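Local coordinates for phosphodiesterase (Candida albicans, PDB 6CPT), which belongs to the cyclic nucleotide phosphodiesterase family, with a largely helical, metal-binding fold of the HD superfamily and 3-isobutyl-1-methylxanthine bound in its pocket, at residues T76-N81 against M190-N195; L257-I262 against K389-C394; N271-F276 against A477-R482; I458-I463 against N539-V544. One frame throughout, in Å; residues are numbered along the deposited sequence.

Contact 1 (T76-N81 against M190-N195); sequences TSKLDN and MIEEIN
The carboxylate of E193 grips three donors of the 76-81 loop at once, so that one side chain, at the last turn of helix 177-193, is held by the start of an ST motif, in which S77 OG accepts from D80 N. E193 OE2 takes the backbone N of K78 at 2.9 Å on its syn lone pair. E193 OE1 receives two more: the hydroxyl OG of S77 at 2.6 Å and, more distantly, the backbone N of L79 at 3.2 Å. These two reach OE1 from opposite faces of the carboxylate plane, each tilted out of it by about 30°, and three bonds to two oxygens should keep the group from turning about its last torsion. K78 lies crosswise to E193, its CB against OE2, while its ammonium remains beyond salt-bridge distance of E192. Next to the carboxylate, L79 slides alongside E193 in the opposite sense, L79 CD2 lying 4.1 Å from M190 CG and L79 CD1 4.2 Å from I194 CD1; L90 of helix 84-94 also packs on L79. In the loop itself, the S77 hydroxyl is positioned by the turn: with OG anti to the backbone N (chi1 163°), S77 OG accepts from D80 N at 3.1 Å, nearly straight at 175°.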
# COMPACT_ATOMS: atom_id res chain seq x y z
N THR A 76 31.89 15.27 2.31
CA THR A 76 31.93 14.58 0.98
C THR A 76 30.55 14.18 0.43
O THR A 76 30.30 14.33 -0.77
CB THR A 76 32.84 13.33 1.01
OG1 THR A 76 32.84 12.71 -0.28
CG2 THR A 76 32.40 12.33 2.08
N SER A 77 29.67 13.66 1.28
CA SER A 77 28.32 13.27 0.87
C SER A 77 27.52 14.45 0.30
O SER A 77 27.47 15.53 0.90
CB SER A 77 27.55 12.67 2.05
OG SER A 77 26.15 12.65 1.79
N LYS A 78 26.88 14.23 -0.84
CA LYS A 78 26.02 15.24 -1.46
C LYS A 78 24.77 15.49 -0.61
O LYS A 78 24.37 16.63 -0.43
CB LYS A 78 25.65 14.84 -2.88
CG LYS A 78 26.86 14.61 -3.78
CD LYS A 78 26.49 14.51 -5.25
CE LYS A 78 27.70 14.19 -6.10
NZ LYS A 78 27.48 14.50 -7.54
N LEU A 79 24.15 14.42 -0.10
CA LEU A 79 23.01 14.57 0.82
C LEU A 79 23.36 15.46 2.00
O LEU A 79 22.66 16.43 2.30
CB LEU A 79 22.56 13.21 1.36
CG LEU A 79 21.73 12.33 0.44
CD1 LEU A 79 21.43 11.02 1.14
CD2 LEU A 79 20.43 13.03 0.02
N ASP A 80 24.45 15.12 2.67
CA ASP A 80 24.88 15.82 3.88
C ASP A 80 25.17 17.30 3.64
O ASP A 80 24.96 18.13 4.53
CB ASP A 80 26.11 15.13 4.49
CG ASP A 80 25.83 13.69 4.94
OD1 ASP A 80 24.64 13.31 5.03
OD2 ASP A 80 26.80 12.95 5.19
N ASN A 81 25.62 17.64 2.43
CA ASN A 81 25.98 19.01 2.09
C ASN A 81 24.92 19.79 1.30
O ASN A 81 25.19 20.89 0.82
CB ASN A 81 27.30 19.01 1.32
CG ASN A 81 28.45 18.53 2.19
OD1 ASN A 81 28.76 19.15 3.21
ND2 ASN A 81 29.08 17.43 1.79
N MET A 190 19.55 10.00 -3.13
CA MET A 190 19.36 8.97 -2.12
C MET A 190 19.72 7.57 -2.63
O MET A 190 20.31 6.79 -1.89
CB MET A 190 17.92 8.99 -1.59
CG MET A 190 17.63 10.18 -0.69
SD MET A 190 16.03 10.06 0.14
CE MET A 190 14.92 10.30 -1.24
N ILE A 191 19.38 7.27 -3.88
CA ILE A 191 19.77 5.99 -4.48
C ILE A 191 21.29 5.86 -4.54
O ILE A 191 21.85 4.78 -4.29
CB ILE A 191 19.18 5.84 -5.90
CG1 ILE A 191 17.67 5.60 -5.82
CG2 ILE A 191 19.85 4.69 -6.66
CD1 ILE A 191 16.93 5.89 -7.11
N GLU A 192 21.95 6.96 -4.86
CA GLU A 192 23.41 7.00 -4.98
C GLU A 192 24.08 6.72 -3.64
O GLU A 192 25.07 5.99 -3.59
CB GLU A 192 23.84 8.36 -5.52
CG GLU A 192 25.33 8.53 -5.79
CD GLU A 192 25.66 9.95 -6.23
OE1 GLU A 192 26.56 10.57 -5.62
OE2 GLU A 192 25.00 10.45 -7.17
N GLU A 193 23.53 7.27 -2.55
CA GLU A 193 24.22 7.27 -1.26
C GLU A 193 23.64 6.37 -0.16
O GLU A 193 24.35 6.04 0.79
CB GLU A 193 24.35 8.70 -0.76
CG GLU A 193 25.00 9.60 -1.80
CD GLU A 193 25.36 10.97 -1.28
OE1 GLU A 193 24.94 11.33 -0.16
OE2 GLU A 193 26.08 11.70 -2.01
N ILE A 194 22.38 5.95 -0.27
CA ILE A 194 21.78 5.05 0.73
C ILE A 194 21.74 3.62 0.19
O ILE A 194 21.29 3.40 -0.93
CB ILE A 194 20.36 5.50 1.14
CG1 ILE A 194 20.45 6.85 1.85
CG2 ILE A 194 19.70 4.47 2.05
CD1 ILE A 194 19.12 7.57 1.99
N ASN A 195 22.21 2.68 0.99
CA ASN A 195 22.17 1.26 0.67
C ASN A 195 20.91 0.69 1.30
O ASN A 195 20.90 0.31 2.47
CB ASN A 195 23.43 0.57 1.22
CG ASN A 195 23.65 -0.81 0.62
OD1 ASN A 195 23.04 -1.17 -0.38
ND2 ASN A 195 24.53 -1.59 1.24

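Contact 2 (L257-I262 against K389-C394); sequences LAFIFI and KVLRIC
F259 and I262, one turn apart on helix 253-266, meet V390, L391 and C394 of helix 377-394 in a wholly apolar interface, an antiparallel helix packing that joins these two helices in the helical body of the fold. The short segments approach to 10.6 Å between axes, with 158° between their directions, and no hydrogen bond crosses between them. The aromatic contacts gather along one side of the F259 ring. F259 CE1 lies 3.8 Å from CG1 of V390 and equally near CD2 of L391, while F259 CD1 meets CB of C394 at 3.7 Å. All three groups come at the ring obliquely. The ring reaches them because CG stands anti to the backbone N (chi1 163°), which swings the phenyl group toward the partner helix although the CB bond itself starts off to one side. The second group of contacts is sulfur against aliphatic carbon: SG of C394 nestles into the fork of I262, 3.6 Å from CD1 and 3.8 Å from CG2. The I262 CG2 branch also faces CG1 of V390, more loosely at 4.3 Å, so V390 lies against both residues of the first helix. The backbone of helix 377-394 is not regular here, since a wider pi-type turn spans 389-391. Around this pair, W395 meets the F259 ring edge-to-face, Y187 of helix 177-193 packs on F259 and I262, and helix 227-243 lies against L257 and I260.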
# COMPACT_ATOMS: atom_id res chain seq x y z
N LEU A 257 14.63 -1.01 -4.66
CA LEU A 257 14.33 -0.91 -3.23
C LEU A 257 13.96 0.50 -2.79
O LEU A 257 13.02 0.69 -2.00
CB LEU A 257 15.50 -1.42 -2.39
CG LEU A 257 15.76 -2.93 -2.39
CD1 LEU A 257 16.95 -3.22 -1.48
CD2 LEU A 257 14.53 -3.70 -1.94
N ALA A 258 14.69 1.50 -3.28
CA ALA A 258 14.36 2.90 -2.99
C ALA A 258 12.91 3.22 -3.37
O ALA A 258 12.16 3.80 -2.57
CB ALA A 258 15.31 3.84 -3.72
N PHE A 259 12.54 2.83 -4.59
CA PHE A 259 11.17 2.98 -5.08
C PHE A 259 10.17 2.33 -4.13
O PHE A 259 9.16 2.95 -3.75
CB PHE A 259 11.07 2.39 -6.50
CG PHE A 259 9.67 2.12 -6.98
CD1 PHE A 259 8.75 3.15 -7.11
CD2 PHE A 259 9.28 0.85 -7.34
CE1 PHE A 259 7.46 2.91 -7.56
CE2 PHE A 259 8.00 0.59 -7.80
CZ PHE A 259 7.08 1.63 -7.91
N ILE A 260 10.46 1.10 -3.72
CA ILE A 260 9.54 0.33 -2.88
C ILE A 260 9.43 0.93 -1.47
O ILE A 260 8.34 0.96 -0.89
CB ILE A 260 9.93 -1.17 -2.83
CG1 ILE A 260 9.88 -1.76 -4.24
CG2 ILE A 260 8.97 -1.95 -1.93
CD1 ILE A 260 10.72 -3.02 -4.40
N PHE A 261 10.54 1.42 -0.93
CA PHE A 261 10.49 2.13 0.35
C PHE A 261 9.57 3.34 0.25
O PHE A 261 8.80 3.62 1.18
CB PHE A 261 11.88 2.59 0.82
CG PHE A 261 12.60 1.59 1.69
CD1 PHE A 261 13.21 0.48 1.14
CD2 PHE A 261 12.68 1.79 3.06
CE1 PHE A 261 13.88 -0.43 1.93
CE2 PHE A 261 13.35 0.88 3.86
CZ PHE A 261 13.94 -0.24 3.30
N ILE A 262 9.66 4.05 -0.86
CA ILE A 262 8.79 5.21 -1.10
C ILE A 262 7.32 4.80 -1.20
O ILE A 262 6.46 5.46 -0.63
CB ILE A 262 9.28 6.03 -2.31
CG1 ILE A 262 10.53 6.83 -1.89
CG2 ILE A 262 8.20 6.95 -2.82
CD1 ILE A 262 11.34 7.37 -3.04
N LYS A 389 2.51 11.61 -7.03
CA LYS A 389 3.50 11.62 -5.96
C LYS A 389 4.59 10.61 -6.23
O LYS A 389 5.77 10.94 -6.16
CB LYS A 389 2.87 11.34 -4.59
CG LYS A 389 3.88 11.36 -3.45
CD LYS A 389 3.19 11.27 -2.10
CE LYS A 389 4.17 10.99 -0.97
NZ LYS A 389 5.14 12.09 -0.77
N VAL A 390 4.20 9.36 -6.47
CA VAL A 390 5.18 8.28 -6.50
C VAL A 390 5.83 8.10 -7.87
O VAL A 390 7.03 8.29 -8.01
CB VAL A 390 4.58 6.95 -6.00
CG1 VAL A 390 5.62 5.85 -6.07
CG2 VAL A 390 4.07 7.10 -4.56
N LEU A 391 5.04 7.74 -8.88
CA LEU A 391 5.59 7.35 -10.17
C LEU A 391 6.18 8.53 -10.95
O LEU A 391 7.17 8.35 -11.66
CB LEU A 391 4.56 6.59 -11.02
CG LEU A 391 4.09 5.24 -10.47
CD1 LEU A 391 3.04 4.62 -11.37
CD2 LEU A 391 5.25 4.27 -10.27
N ARG A 392 5.60 9.73 -10.81
CA ARG A 392 6.12 10.92 -11.50
C ARG A 392 7.55 11.24 -11.08
O ARG A 392 8.34 11.72 -11.89
CB ARG A 392 5.23 12.14 -11.26
CG ARG A 392 5.67 13.41 -12.00
CD ARG A 392 5.59 13.24 -13.51
NE ARG A 392 6.20 14.36 -14.23
CZ ARG A 392 7.50 14.49 -14.48
NH1 ARG A 392 8.38 13.58 -14.07
NH2 ARG A 392 7.93 15.55 -15.15
N ILE A 393 7.87 11.00 -9.81
CA ILE A 393 9.19 11.23 -9.27
C ILE A 393 10.09 9.99 -9.41
O ILE A 393 11.23 10.10 -9.88
CB ILE A 393 9.12 11.63 -7.78
CG1 ILE A 393 8.19 12.84 -7.59
CG2 ILE A 393 10.51 11.91 -7.21
CD1 ILE A 393 8.46 14.02 -8.51
N CYS A 394 9.57 8.82 -9.03
CA CYS A 394 10.39 7.60 -8.96
C CYS A 394 10.57 6.85 -10.28
O CYS A 394 11.57 6.17 -10.45
CB CYS A 394 9.79 6.63 -7.94
SG CYS A 394 9.81 7.31 -6.27

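Contact 3 (N271-F276 against A477-R482); sequences NPFHNF and AMVLSR. With IBM (3-isobutyl-1-methylxanthine), chain D.
The wall of the pocket that holds 3-isobutyl-1-methylxanthine, next to the metal site, is built here, where the loop 271-276 leading into helix 276-292 lies against helix 470-494. L480 is the shared element: its two methyl branches part, CD1 going to F273 and CD2 to the ligand. L480 CD1 sits over one face of the F273 ring in a CH-pi contact, 4.0 Å from the ring centroid and offset toward the rim, while L480 CB touches F273 CD1 at 3.6 Å. L480 CD2 turns to the flat xanthine, 3.2 Å from C6 of 3-isobutyl-1-methylxanthine. With chi1 at -173° CG comes between ring and ligand, and chi2 (48°) parts the methyls. The ring of F273 is flanked further by CG2 of V479, 3.9 Å obliquely from F273 CD1, and meets W476 edge-to-face. P272 of the loop packs through CB, 3.5 Å from the carbonyl O of V479 and 3.7 Å from CB of R482, whose NH2 hydrogen-bonds the backbone O of D509. Within the loop, F273 CD2 lies over the centre of the H274 ring. N271 ND2 donates to H274 O at 2.9 Å, coming from above the carbonyl plane, and E483 accepts from both H274 ND1 and F273 N. The F273 side chain is about 5 Å from the zinc ion, an aromatic residue beside the metal-binding, all-helical pocket of the cyclic nucleotide phosphodiesterase fold.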
# COMPACT_ATOMS: atom_id res chain seq x y z
N ASN A 271 -3.30 0.95 9.67
CA ASN A 271 -4.53 0.41 9.09
C ASN A 271 -4.49 -1.10 9.30
O ASN A 271 -3.52 -1.75 8.92
CB ASN A 271 -4.67 0.71 7.60
CG ASN A 271 -4.92 2.18 7.29
OD1 ASN A 271 -4.95 3.04 8.17
ND2 ASN A 271 -5.08 2.48 6.02
N PRO A 272 -5.54 -1.67 9.92
CA PRO A 272 -5.51 -3.12 10.10
C PRO A 272 -5.53 -3.89 8.78
O PRO A 272 -4.87 -4.93 8.67
CB PRO A 272 -6.78 -3.38 10.93
CG PRO A 272 -6.98 -2.12 11.68
CD PRO A 272 -6.65 -1.06 10.66
N PHE A 273 -6.25 -3.39 7.79
CA PHE A 273 -6.38 -4.08 6.51
C PHE A 273 -5.72 -3.35 5.35
O PHE A 273 -4.86 -3.90 4.69
CB PHE A 273 -7.85 -4.31 6.19
CG PHE A 273 -8.08 -5.12 4.95
CD1 PHE A 273 -8.30 -6.49 5.03
CD2 PHE A 273 -8.07 -4.52 3.70
CE1 PHE A 273 -8.52 -7.24 3.88
CE2 PHE A 273 -8.28 -5.26 2.55
CZ PHE A 273 -8.51 -6.62 2.64
N HIS A 274 -6.14 -2.11 5.08
CA HIS A 274 -5.66 -1.36 3.91
C HIS A 274 -4.29 -0.73 4.14
O HIS A 274 -4.14 0.49 4.18
CB HIS A 274 -6.68 -0.30 3.49
CG HIS A 274 -7.94 -0.88 2.96
ND1 HIS A 274 -9.09 -0.99 3.71
CD2 HIS A 274 -8.24 -1.41 1.75
CE1 HIS A 274 -10.04 -1.55 2.99
NE2 HIS A 274 -9.55 -1.82 1.80
N ASN A 275 -3.29 -1.60 4.29
CA ASN A 275 -1.93 -1.18 4.57
C ASN A 275 -1.01 -1.73 3.48
O ASN A 275 -1.49 -2.24 2.46
CB ASN A 275 -1.53 -1.63 5.98
CG ASN A 275 -1.67 -3.12 6.19
OD1 ASN A 275 -1.66 -3.90 5.24
ND2 ASN A 275 -1.80 -3.52 7.43
N PHE A 276 0.29 -1.61 3.68
CA PHE A 276 1.27 -2.06 2.68
C PHE A 276 1.20 -3.59 2.51
O PHE A 276 1.38 -4.09 1.41
CB PHE A 276 2.66 -1.63 3.10
CG PHE A 276 3.75 -2.01 2.15
CD1 PHE A 276 3.77 -1.52 0.85
CD2 PHE A 276 4.79 -2.84 2.56
CE1 PHE A 276 4.79 -1.86 -0.02
CE2 PHE A 276 5.81 -3.18 1.70
CZ PHE A 276 5.81 -2.69 0.41
N ALA A 477 -9.94 -12.01 6.95
CA ALA A 477 -11.28 -11.70 7.44
C ALA A 477 -11.24 -11.01 8.79
O ALA A 477 -11.98 -10.05 9.04
CB ALA A 477 -12.12 -12.98 7.52
N MET A 478 -10.36 -11.49 9.66
CA MET A 478 -10.21 -10.93 11.00
C MET A 478 -9.70 -9.49 10.97
O MET A 478 -10.24 -8.62 11.66
CB MET A 478 -9.28 -11.82 11.84
CG MET A 478 -8.85 -11.21 13.16
SD MET A 478 -8.24 -12.46 14.31
CE MET A 478 -7.40 -11.45 15.51
N VAL A 479 -8.64 -9.22 10.21
CA VAL A 479 -8.09 -7.85 10.19
C VAL A 479 -9.02 -6.89 9.45
O VAL A 479 -9.09 -5.71 9.81
CB VAL A 479 -6.65 -7.77 9.64
CG1 VAL A 479 -5.72 -8.63 10.48
CG2 VAL A 479 -6.58 -8.15 8.17
N LEU A 480 -9.75 -7.38 8.45
CA LEU A 480 -10.80 -6.57 7.83
C LEU A 480 -11.87 -6.20 8.85
O LEU A 480 -12.34 -5.05 8.88
CB LEU A 480 -11.41 -7.27 6.61
CG LEU A 480 -12.41 -6.42 5.79
CD1 LEU A 480 -11.87 -5.03 5.48
CD2 LEU A 480 -12.79 -7.13 4.51
N SER A 481 -12.24 -7.15 9.71
CA SER A 481 -13.18 -6.87 10.80
C SER A 481 -12.65 -5.80 11.77
O SER A 481 -13.42 -4.96 12.24
CB SER A 481 -13.53 -8.15 11.57
OG SER A 481 -14.16 -9.07 10.71
N ARG A 482 -11.35 -5.83 12.06
CA ARG A 482 -10.76 -4.79 12.92
C ARG A 482 -10.95 -3.41 12.30
O ARG A 482 -11.35 -2.46 12.98
CB ARG A 482 -9.28 -5.03 13.16
CG ARG A 482 -8.98 -6.22 14.04
CD ARG A 482 -7.48 -6.44 14.12
NE ARG A 482 -7.13 -7.51 15.04
CZ ARG A 482 -5.88 -7.89 15.31
NH1 ARG A 482 -4.85 -7.30 14.72
NH2 ARG A 482 -5.66 -8.88 16.16
N9 IBM D . -13.00 -6.95 0.17
C8 IBM D . -12.15 -8.00 0.22
N7 IBM D . -12.57 -8.91 1.12
C5 IBM D . -13.71 -8.46 1.67
C4 IBM D . -13.99 -7.15 1.03
N3 IBM D . -15.08 -6.44 1.38
C2 IBM D . -15.98 -6.94 2.36
N1 IBM D . -15.78 -8.19 3.02
C6 IBM D . -14.65 -8.98 2.69
O6 IBM D . -14.41 -10.08 3.24
O2 IBM D . -16.99 -6.25 2.66
C10 IBM D . -16.75 -8.64 4.03
C11 IBM D . -15.34 -5.16 0.71
C12 IBM D . -14.85 -3.95 1.50
C13 IBM D . -13.80 -3.17 0.72
C14 IBM D . -16.02 -3.04 1.86

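Contact 4 (I458-I463 against N539-V544); sequences IKCADI and NLFNSV. With ZN (zinc ion), chain B; IBM (3-isobutyl-1-methylxanthine), chain D.
A cysteine sulfur set against a phenyl ring is the odd element here: SG of C460 lies 4.2 Å from the centroid of the F541 ring, approaching it obliquely, 29° off the normal. The same residue meets the ring a second way, for C460 O lies 3.3 Å from F541 CZ, at the ring edge near its plane. CB of C460 adds a contact with F541 CE1 at 3.6 Å. C460 SG also touches CG2 of V544 at 3.7 Å and CG of L540, so three residues of helix 525-547 touch one sulfur. Helix 446-462 crosses that helix at 138° between segment directions, and its end, where the chain leaves helical geometry at I463, belongs to the metal site of the phosphodiesterase fold. There D462 OD1 binds the zinc ion at 2.1 Å, along with H278, H349, D350 and two waters, while OD2 accepts from the first water. I463 has CG1 between backbone N and carbonyl carbon (chi1 66°), which sends I463 CD1 to CD2 of L540 at 3.7 Å and lays CG1 by CE2 of F541. Its other branch, I463 CG2, faces 3-isobutyl-1-methylxanthine, 3.9 Å from N9.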
# COMPACT_ATOMS: atom_id res chain seq x y z
N ILE A 458 -7.18 -6.98 -11.67
CA ILE A 458 -6.89 -6.21 -10.47
C ILE A 458 -8.09 -6.29 -9.50
O ILE A 458 -7.91 -6.36 -8.30
CB ILE A 458 -6.45 -4.76 -10.80
CG1 ILE A 458 -5.69 -4.13 -9.62
CG2 ILE A 458 -7.63 -3.89 -11.21
CD1 ILE A 458 -5.13 -2.75 -9.90
N LYS A 459 -9.32 -6.32 -10.04
CA LYS A 459 -10.51 -6.51 -9.20
C LYS A 459 -10.44 -7.84 -8.47
O LYS A 459 -10.69 -7.91 -7.26
CB LYS A 459 -11.80 -6.44 -10.02
CG LYS A 459 -12.25 -5.02 -10.35
CD LYS A 459 -13.56 -4.99 -11.13
CE LYS A 459 -14.71 -5.69 -10.41
NZ LYS A 459 -14.85 -5.30 -8.98
N CYS A 460 -10.13 -8.90 -9.22
CA CYS A 460 -9.98 -10.23 -8.64
C CYS A 460 -8.90 -10.27 -7.56
O CYS A 460 -9.11 -10.81 -6.48
CB CYS A 460 -9.66 -11.25 -9.73
SG CYS A 460 -11.12 -11.65 -10.72
N ALA A 461 -7.75 -9.68 -7.87
CA ALA A 461 -6.63 -9.64 -6.93
C ALA A 461 -6.99 -8.88 -5.66
O ALA A 461 -6.67 -9.31 -4.55
CB ALA A 461 -5.41 -9.02 -7.60
N ASP A 462 -7.71 -7.77 -5.83
CA ASP A 462 -8.08 -6.91 -4.70
C ASP A 462 -8.97 -7.62 -3.69
O ASP A 462 -8.84 -7.41 -2.49
CB ASP A 462 -8.76 -5.64 -5.21
CG ASP A 462 -8.86 -4.57 -4.14
OD1 ASP A 462 -8.02 -4.54 -3.23
OD2 ASP A 462 -9.80 -3.76 -4.24
N ILE A 463 -9.88 -8.47 -4.17
CA ILE A 463 -10.77 -9.21 -3.27
C ILE A 463 -10.38 -10.68 -3.17
O ILE A 463 -11.20 -11.53 -2.84
CB ILE A 463 -12.26 -9.04 -3.65
CG1 ILE A 463 -12.58 -9.69 -5.00
CG2 ILE A 463 -12.64 -7.57 -3.69
CD1 ILE A 463 -14.05 -9.93 -5.22
N ASN A 539 -19.80 -14.49 -8.12
CA ASN A 539 -20.15 -14.04 -9.47
C ASN A 539 -18.95 -13.50 -10.26
O ASN A 539 -18.84 -13.75 -11.46
CB ASN A 539 -21.26 -12.99 -9.41
CG ASN A 539 -21.67 -12.49 -10.79
OD1 ASN A 539 -21.79 -13.26 -11.74
ND2 ASN A 539 -21.88 -11.18 -10.90
N LEU A 540 -18.06 -12.77 -9.59
CA LEU A 540 -16.90 -12.17 -10.27
C LEU A 540 -15.90 -13.22 -10.75
O LEU A 540 -15.48 -13.20 -11.91
CB LEU A 540 -16.18 -11.16 -9.37
CG LEU A 540 -14.89 -10.56 -9.96
CD1 LEU A 540 -15.18 -9.72 -11.20
CD2 LEU A 540 -14.16 -9.73 -8.91
N PHE A 541 -15.51 -14.12 -9.85
CA PHE A 541 -14.49 -15.12 -10.18
C PHE A 541 -15.01 -16.17 -11.17
O PHE A 541 -14.27 -16.62 -12.05
CB PHE A 541 -13.94 -15.78 -8.91
CG PHE A 541 -12.99 -14.91 -8.14
CD1 PHE A 541 -11.65 -14.85 -8.50
CD2 PHE A 541 -13.42 -14.15 -7.06
CE1 PHE A 541 -10.76 -14.04 -7.80
CE2 PHE A 541 -12.54 -13.35 -6.36
CZ PHE A 541 -11.21 -13.30 -6.73
N ASN A 542 -16.28 -16.55 -11.04
CA ASN A 542 -16.92 -17.44 -12.02
C ASN A 542 -16.94 -16.85 -13.42
O ASN A 542 -16.63 -17.53 -14.39
CB ASN A 542 -18.35 -17.81 -11.59
CG ASN A 542 -18.38 -18.89 -10.53
OD1 ASN A 542 -17.62 -19.87 -10.59
ND2 ASN A 542 -19.26 -18.74 -9.55
N SER A 543 -17.29 -15.57 -13.52
CA SER A 543 -17.35 -14.89 -14.81
C SER A 543 -15.97 -14.70 -15.43
O SER A 543 -15.80 -14.85 -16.65
CB SER A 543 -18.06 -13.54 -14.66
OG SER A 543 -18.34 -12.97 -15.92
N VAL A 544 -14.99 -14.36 -14.60
CA VAL A 544 -13.61 -14.16 -15.07
C VAL A 544 -12.99 -15.49 -15.52
O VAL A 544 -12.29 -15.54 -16.54
CB VAL A 544 -12.73 -13.49 -13.99
CG1 VAL A 544 -11.25 -13.54 -14.35
CG2 VAL A 544 -13.17 -12.04 -13.79
ZN ZN B . -7.45 -2.86 -2.02
N9 IBM D . -13.00 -6.95 0.17
C8 IBM D . -12.15 -8.00 0.22
N7 IBM D . -12.57 -8.91 1.12
C5 IBM D . -13.71 -8.46 1.67
C4 IBM D . -13.99 -7.15 1.03
N3 IBM D . -15.08 -6.44 1.38
C2 IBM D . -15.98 -6.94 2.36
N1 IBM D . -15.78 -8.19 3.02
C6 IBM D . -14.65 -8.98 2.69
O6 IBM D . -14.41 -10.08 3.24
O2 IBM D . -16.99 -6.25 2.66
C10 IBM D . -16.75 -8.64 4.03
C11 IBM D . -15.34 -5.16 0.71
C12 IBM D . -14.85 -3.95 1.50
C13 IBM D . -13.80 -3.17 0.72
C14 IBM D . -16.02 -3.04 1.86
O HOH W 1 -8.79 -1.67 -3.01
O HOH W 2 -9.07 -3.15 -0.52

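How the contacts relate
Burial tracks chemistry in this series. Contact 1, partly buried and with its centre about 26 Å from that of the chain, depends on a carboxylate bonded by a loop; contacts 2, 3 and 4 are buried and have no hydrogen bond across their segments. Contact 2 is plain helix packing, contact 3 sets a loop on a helix, and contact 4 again joins two helices, with a sulfur-aromatic touch. Contacts 1 and 2 abut through I191 and A258, and contacts 2 and 3 through I260 and F276. Contacts 3 and 4, with centres about 20 Å apart, do not touch, yet each supplies a residue beside the same ligand.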